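Local coordinates for glycosyl hydrolases family 31 family protein (Aspergillus niger, PDB 6DRU) that hydrolyses xyloglucan oligosaccharides, releasing alpha-xylose from their non-reducing terminal glucose, at residues G70-R84 with T91-N103. Residues are numbered along the deposited sequence; the frame is centred on the assembly and turned at random.
Sequences GTEPRTLRNGNIILR and TTAGYRLSFYRVN. With MAN (alpha-D-mannopyranose), chain I; NAG (2-acetamido-2-deoxy-beta-D-glucopyranose), chain L.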
loop_
_atom_site.group_PDB
_atom_site.type_symbol
_atom_site.label_atom_id
_atom_site.label_comp_id
_atom_site.label_asym_id
_atom_site.label_seq_id
_atom_site.Cartn_x
_atom_site.Cartn_y
_atom_site.Cartn_z
ATOM N N GLY A 70 29.538 6.490 14.458
ATOM C CA GLY A 70 30.220 6.185 13.214
ATOM C C GLY A 70 30.975 7.343 12.605
ATOM O O GLY A 70 31.141 7.390 11.382
ATOM N N THR A 71 31.437 8.287 13.427
ATOM C CA THR A 71 32.200 9.419 12.910
ATOM C C THR A 71 33.640 9.035 12.594
ATOM O O THR A 71 34.260 9.646 11.715
ATOM C CB THR A 71 32.174 10.580 13.907
ATOM O OG1 THR A 71 32.718 10.150 15.161
ATOM C CG2 THR A 71 30.749 11.064 14.116
ATOM N N GLU A 72 34.181 8.040 13.290
ATOM C CA GLU A 72 35.565 7.617 13.158
ATOM C C GLU A 72 35.632 6.121 12.897
ATOM O O GLU A 72 34.755 5.368 13.333
ATOM C CB GLU A 72 36.366 7.951 14.426
ATOM C CG GLU A 72 36.481 9.438 14.720
ATOM C CD GLU A 72 37.328 10.169 13.695
ATOM O OE1 GLU A 72 38.538 9.869 13.603
ATOM O OE2 GLU A 72 36.788 11.040 12.981
ATOM N N PRO A 73 36.652 5.664 12.171
ATOM C CA PRO A 73 36.768 4.229 11.883
ATOM C C PRO A 73 37.176 3.431 13.112
ATOM O O PRO A 73 37.888 3.917 13.993
ATOM C CB PRO A 73 37.852 4.173 10.801
ATOM C CG PRO A 73 38.644 5.418 10.997
ATOM C CD PRO A 73 37.670 6.456 11.462
ATOM N N ARG A 74 36.712 2.180 13.158
ATOM C CA ARG A 74 37.037 1.263 14.243
ATOM C C ARG A 74 37.360 -0.107 13.663
ATOM O O ARG A 74 37.131 -0.378 12.480
ATOM C CB ARG A 74 35.893 1.146 15.260
ATOM C CG ARG A 74 35.272 2.468 15.662
ATOM C CD ARG A 74 34.277 2.295 16.791
ATOM N NE ARG A 74 34.247 3.470 17.655
ATOM C CZ ARG A 74 34.873 3.555 18.824
ATOM N NH1 ARG A 74 35.583 2.530 19.273
ATOM N NH2 ARG A 74 34.787 4.667 19.542
ATOM N N THR A 75 37.896 -0.978 14.514
ATOM C CA THR A 75 38.304 -2.315 14.107
ATOM C C THR A 75 37.994 -3.301 15.224
ATOM O O THR A 75 38.220 -3.010 16.401
ATOM C CB THR A 75 39.802 -2.363 13.758
ATOM O OG1 THR A 75 40.082 -1.428 12.707
ATOM C CG2 THR A 75 40.210 -3.757 13.305
ATOM N N LEU A 76 37.475 -4.467 14.845
ATOM C CA LEU A 76 37.153 -5.529 15.786
ATOM C C LEU A 76 37.548 -6.857 15.161
ATOM O O LEU A 76 37.305 -7.087 13.974
ATOM C CB LEU A 76 35.661 -5.528 16.152
ATOM C CG LEU A 76 35.278 -5.881 17.594
ATOM C CD1 LEU A 76 33.792 -5.645 17.816
ATOM C CD2 LEU A 76 35.649 -7.315 17.961
ATOM N N ARG A 77 38.162 -7.724 15.961
ATOM C CA ARG A 77 38.650 -9.007 15.480
ATOM C C ARG A 77 38.102 -10.132 16.343
ATOM O O ARG A 77 38.089 -10.037 17.574
ATOM C CB ARG A 77 40.183 -9.063 15.478
ATOM C CG ARG A 77 40.737 -10.426 15.092
ATOM C CD ARG A 77 42.244 -10.411 14.927
ATOM N NE ARG A 77 42.748 -11.731 14.564
ATOM C CZ ARG A 77 44.022 -12.001 14.303
ATOM N NH1 ARG A 77 44.932 -11.039 14.363
ATOM N NH2 ARG A 77 44.384 -13.235 13.982
ATOM N N ASN A 78 37.649 -11.195 15.682
ATOM C CA ASN A 78 37.196 -12.412 16.348
ATOM C C ASN A 78 37.692 -13.590 15.523
ATOM O O ASN A 78 37.245 -13.786 14.389
ATOM C CB ASN A 78 35.674 -12.440 16.486
ATOM C CG ASN A 78 35.160 -13.774 16.988
ATOM O OD1 ASN A 78 35.842 -14.475 17.738
ATOM N ND2 ASN A 78 33.952 -14.138 16.571
ATOM N N GLY A 79 38.613 -14.367 16.082
ATOM C CA GLY A 79 39.174 -15.474 15.325
ATOM C C GLY A 79 40.045 -14.958 14.198
ATOM O O GLY A 79 40.933 -14.124 14.406
ATOM N N ASN A 80 39.790 -15.442 12.984
ATOM C CA ASN A 80 40.545 -15.026 11.812
ATOM C C ASN A 80 39.786 -14.026 10.948
ATOM O O ASN A 80 40.262 -13.678 9.863
ATOM C CB ASN A 80 40.960 -16.244 10.976
ATOM C CG ASN A 80 39.776 -17.085 10.511
ATOM O OD1 ASN A 80 38.666 -16.584 10.336
ATOM N ND2 ASN A 80 40.018 -18.375 10.302
ATOM N N ILE A 81 38.623 -13.560 11.400
ATOM C CA ILE A 81 37.845 -12.559 10.679
ATOM C C ILE A 81 38.002 -11.223 11.390
ATOM O O ILE A 81 38.060 -11.162 12.626
ATOM C CB ILE A 81 36.361 -12.970 10.557
ATOM C CG1 ILE A 81 35.642 -12.089 9.535
ATOM C CG2 ILE A 81 35.644 -12.890 11.894
ATOM C CD1 ILE A 81 34.213 -12.512 9.270
ATOM N N ILE A 82 38.113 -10.152 10.609
ATOM C CA ILE A 82 38.278 -8.804 11.137
ATOM C C ILE A 82 37.227 -7.902 10.510
ATOM O O ILE A 82 36.973 -7.971 9.303
ATOM C CB ILE A 82 39.696 -8.256 10.860
ATOM C CG1 ILE A 82 40.735 -8.981 11.720
ATOM C CG2 ILE A 82 39.763 -6.756 11.101
ATOM C CD1 ILE A 82 42.124 -8.384 11.620
ATOM N N LEU A 83 36.617 -7.056 11.335
ATOM C CA LEU A 83 35.685 -6.039 10.875
ATOM C C LEU A 83 36.367 -4.680 10.910
ATOM O O LEU A 83 37.052 -4.342 11.880
ATOM C CB LEU A 83 34.427 -6.018 11.745
ATOM C CG LEU A 83 33.667 -4.692 11.846
ATOM C CD1 LEU A 83 32.914 -4.377 10.560
ATOM C CD2 LEU A 83 32.728 -4.706 13.042
ATOM N N ARG A 84 36.186 -3.908 9.843
ATOM C CA ARG A 84 36.724 -2.554 9.753
ATOM C C ARG A 84 35.608 -1.619 9.309
ATOM O O ARG A 84 35.154 -1.690 8.163
ATOM C CB ARG A 84 37.907 -2.490 8.786
ATOM C CG ARG A 84 39.196 -3.078 9.339
ATOM C CD ARG A 84 40.408 -2.594 8.555
ATOM N NE ARG A 84 41.660 -3.059 9.145
ATOM C CZ ARG A 84 42.342 -4.117 8.719
ATOM N NH1 ARG A 84 41.897 -4.828 7.692
ATOM N NH2 ARG A 84 43.471 -4.465 9.321
ATOM N N THR A 91 35.946 9.782 2.367
ATOM C CA THR A 91 35.754 10.202 3.746
ATOM C C THR A 91 36.361 9.196 4.719
ATOM O O THR A 91 36.505 8.008 4.415
ATOM C CB THR A 91 34.267 10.385 4.045
ATOM O OG1 THR A 91 33.534 9.259 3.547
ATOM C CG2 THR A 91 33.749 11.649 3.382
ATOM N N THR A 92 36.706 9.686 5.906
ATOM C CA THR A 92 37.192 8.861 7.007
ATOM C C THR A 92 36.115 8.836 8.087
ATOM O O THR A 92 35.964 9.796 8.847
ATOM C CB THR A 92 38.509 9.402 7.553
ATOM O OG1 THR A 92 39.473 9.459 6.494
ATOM C CG2 THR A 92 39.030 8.505 8.664
ATOM N N ALA A 93 35.371 7.737 8.152
ATOM C CA ALA A 93 34.280 7.605 9.108
ATOM C C ALA A 93 34.156 6.136 9.501
ATOM O O ALA A 93 35.067 5.336 9.267
ATOM C CB ALA A 93 32.983 8.170 8.516
ATOM N N GLY A 94 33.030 5.782 10.117
ATOM C CA GLY A 94 32.825 4.420 10.569
ATOM C C GLY A 94 31.384 3.948 10.537
ATOM O O GLY A 94 30.904 3.351 11.506
ATOM N N TYR A 95 30.682 4.206 9.433
ATOM C CA TYR A 95 29.311 3.745 9.255
ATOM C C TYR A 95 29.164 2.738 8.122
ATOM O O TYR A 95 28.040 2.312 7.832
ATOM C CB TYR A 95 28.374 4.938 9.015
ATOM C CG TYR A 95 28.835 5.871 7.919
ATOM C CD1 TYR A 95 28.671 5.539 6.580
ATOM C CD2 TYR A 95 29.431 7.086 8.223
ATOM C CE1 TYR A 95 29.098 6.388 5.576
ATOM C CE2 TYR A 95 29.853 7.945 7.225
ATOM C CZ TYR A 95 29.687 7.591 5.905
ATOM O OH TYR A 95 30.112 8.445 4.910
ATOM N N ARG A 96 30.258 2.352 7.473
ATOM C CA ARG A 96 30.253 1.330 6.437
ATOM C C ARG A 96 31.040 0.121 6.921
ATOM O O ARG A 96 32.062 0.268 7.596
ATOM C CB ARG A 96 30.848 1.866 5.132
ATOM C CG ARG A 96 29.980 2.903 4.447
ATOM C CD ARG A 96 28.876 2.248 3.628
ATOM N NE ARG A 96 27.848 3.208 3.238
ATOM C CZ ARG A 96 26.703 3.382 3.892
ATOM N NH1 ARG A 96 26.435 2.654 4.967
ATOM N NH2 ARG A 96 25.824 4.280 3.471
ATOM N N LEU A 97 30.569 -1.072 6.572
ATOM C CA LEU A 97 31.152 -2.311 7.064
ATOM C C LEU A 97 32.025 -2.965 5.998
ATOM O O LEU A 97 31.707 -2.921 4.806
ATOM C CB LEU A 97 30.059 -3.285 7.512
ATOM C CG LEU A 97 29.010 -2.746 8.486
ATOM C CD1 LEU A 97 28.093 -3.864 8.957
ATOM C CD2 LEU A 97 29.672 -2.060 9.671
ATOM N N SER A 98 33.125 -3.574 6.443
ATOM C CA SER A 98 34.011 -4.342 5.580
ATOM C C SER A 98 34.586 -5.493 6.391
ATOM O O SER A 98 34.885 -5.332 7.577
ATOM C CB SER A 98 35.137 -3.475 5.006
ATOM O OG SER A 98 35.949 -2.939 6.033
ATOM N N PHE A 99 34.741 -6.649 5.750
ATOM C CA PHE A 99 35.145 -7.876 6.424
ATOM C C PHE A 99 36.384 -8.462 5.763
ATOM O O PHE A 99 36.415 -8.652 4.542
ATOM C CB PHE A 99 34.006 -8.900 6.417
ATOM C CG PHE A 99 32.789 -8.451 7.170
ATOM C CD1 PHE A 99 32.700 -8.635 8.542
ATOM C CD2 PHE A 99 31.739 -7.834 6.512
ATOM C CE1 PHE A 99 31.583 -8.219 9.241
ATOM C CE2 PHE A 99 30.620 -7.414 7.205
ATOM C CZ PHE A 99 30.541 -7.607 8.571
ATOM N N TYR A 100 37.398 -8.754 6.575
ATOM C CA TYR A 100 38.640 -9.355 6.118
ATOM C C TYR A 100 38.877 -10.678 6.833
ATOM O O TYR A 100 38.356 -10.921 7.925
ATOM C CB TYR A 100 39.837 -8.426 6.362
ATOM C CG TYR A 100 39.755 -7.087 5.666
ATOM C CD1 TYR A 100 39.016 -6.043 6.208
ATOM C CD2 TYR A 100 40.432 -6.862 4.474
ATOM C CE1 TYR A 100 38.944 -4.816 5.577
ATOM C CE2 TYR A 100 40.368 -5.638 3.836
ATOM C CZ TYR A 100 39.622 -4.618 4.391
ATOM O OH TYR A 100 39.554 -3.398 3.759
ATOM N N ARG A 101 39.673 -11.537 6.203
ATOM C CA ARG A 101 40.172 -12.753 6.828
ATOM C C ARG A 101 41.680 -12.653 7.015
ATOM O O ARG A 101 42.400 -12.224 6.109
ATOM C CB ARG A 101 39.842 -13.997 5.997
ATOM C CG ARG A 101 40.755 -15.179 6.307
ATOM C CD ARG A 101 40.235 -16.487 5.744
ATOM N NE ARG A 101 39.895 -16.391 4.328
ATOM C CZ ARG A 101 40.786 -16.271 3.352
ATOM N NH1 ARG A 101 42.079 -16.222 3.638
ATOM N NH2 ARG A 101 40.386 -16.191 2.090
ATOM N N VAL A 102 42.152 -13.055 8.191
ATOM C CA VAL A 102 43.581 -13.116 8.474
ATOM C C VAL A 102 44.081 -14.476 8.005
ATOM O O VAL A 102 43.727 -15.510 8.579
ATOM C CB VAL A 102 43.871 -12.897 9.963
ATOM C CG1 VAL A 102 45.322 -13.226 10.273
ATOM C CG2 VAL A 102 43.548 -11.471 10.359
ATOM N N ASN A 103 44.900 -14.478 6.957
ATOM C CA ASN A 103 45.409 -15.720 6.401
ATOM C C ASN A 103 46.506 -16.297 7.296
ATOM O O ASN A 103 46.962 -15.670 8.257
ATOM C CB ASN A 103 45.940 -15.498 4.987
ATOM C CG ASN A 103 44.956 -14.756 4.105
ATOM O OD1 ASN A 103 43.771 -15.089 4.059
ATOM N ND2 ASN A 103 45.443 -13.743 3.396
HETATM C C1 MAN I . 44.549 -1.348 2.352
HETATM C C2 MAN I . 45.911 -1.362 3.008
HETATM C C3 MAN I . 45.917 -2.362 4.144
HETATM C C4 MAN I . 44.711 -2.177 5.042
HETATM C C5 MAN I . 43.445 -2.029 4.223
HETATM C C6 MAN I . 42.288 -1.731 5.150
HETATM O O2 MAN I . 46.216 -0.081 3.509
HETATM O O3 MAN I . 47.087 -2.182 4.908
HETATM O O4 MAN I . 44.585 -3.300 5.883
HETATM O O5 MAN I . 43.582 -0.973 3.302
HETATM O O6 MAN I . 42.417 -0.412 5.634
HETATM C C1 NAG L . 40.557 -4.229 20.783
HETATM C C2 NAG L . 40.786 -2.800 21.230
HETATM C C3 NAG L . 40.647 -1.845 20.103
HETATM C C4 NAG L . 41.513 -2.271 18.937
HETATM C C5 NAG L . 41.227 -3.711 18.571
HETATM C C6 NAG L . 42.170 -4.151 17.472
HETATM C C7 NAG L . 40.232 -2.666 23.627
HETATM C C8 NAG L . 39.256 -2.311 24.726
HETATM N N2 NAG L . 39.871 -2.470 22.268
HETATM O O3 NAG L . 40.979 -0.550 20.548
HETATM O O4 NAG L . 41.249 -1.446 17.826
HETATM O O5 NAG L . 41.409 -4.528 19.703
HETATM O O6 NAG L . 41.540 -5.130 16.677
HETATM O O7 NAG L . 41.325 -3.118 23.908
HETATM O O HOH W 1 32.519 2.881 13.727
#
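Tyr100 and Arg84 meet across two neighbouring strands of an antiparallel four-stranded sheet, a worked example of how a cation-pi pair can dress one face of a beta meander. Strand 81-84 leaves a type II' turn that closes the hairpin with 74-78, then pairs on its other edge with 98-102. The arginine lies over the tyrosine ring, CZ 4.9 Å from the Tyr100 ring centroid, but the two planes stand 74° apart, so NH1 rather than the flat guanidinium meets the ring, 3.5 Å from Tyr100 CD1. With CG placed beside its backbone N (chi1 -75°) and the chain extended from CG to NE, Arg84 reaches across the ring, while NH1 also forms a salt bridge with Glu108 on the next strand. O4 of a mannose from an attached glycan sits over one face of the guanidinium, toward its rim, 3.6 Å from Arg84 NH1, and the sugar's C6 lies near Tyr100 OH.

Beneath the pair, Ile82 and Tyr100 exchange two backbone hydrogen bonds. The same face continues at Val102, whose CG2 touches Ile82 CD1 at 3.6 Å and sits over the centre of the Arg77 guanidinium; Arg77 NE donates to Gly79 O, which lies in the guanidinium plane. On the reverse face Ile81, Leu83 and Phe99 pack toward strand 28-35. At the far end of the pairing, Ser98 OG donates to a lone pair of Arg84 O at 2.6 Å.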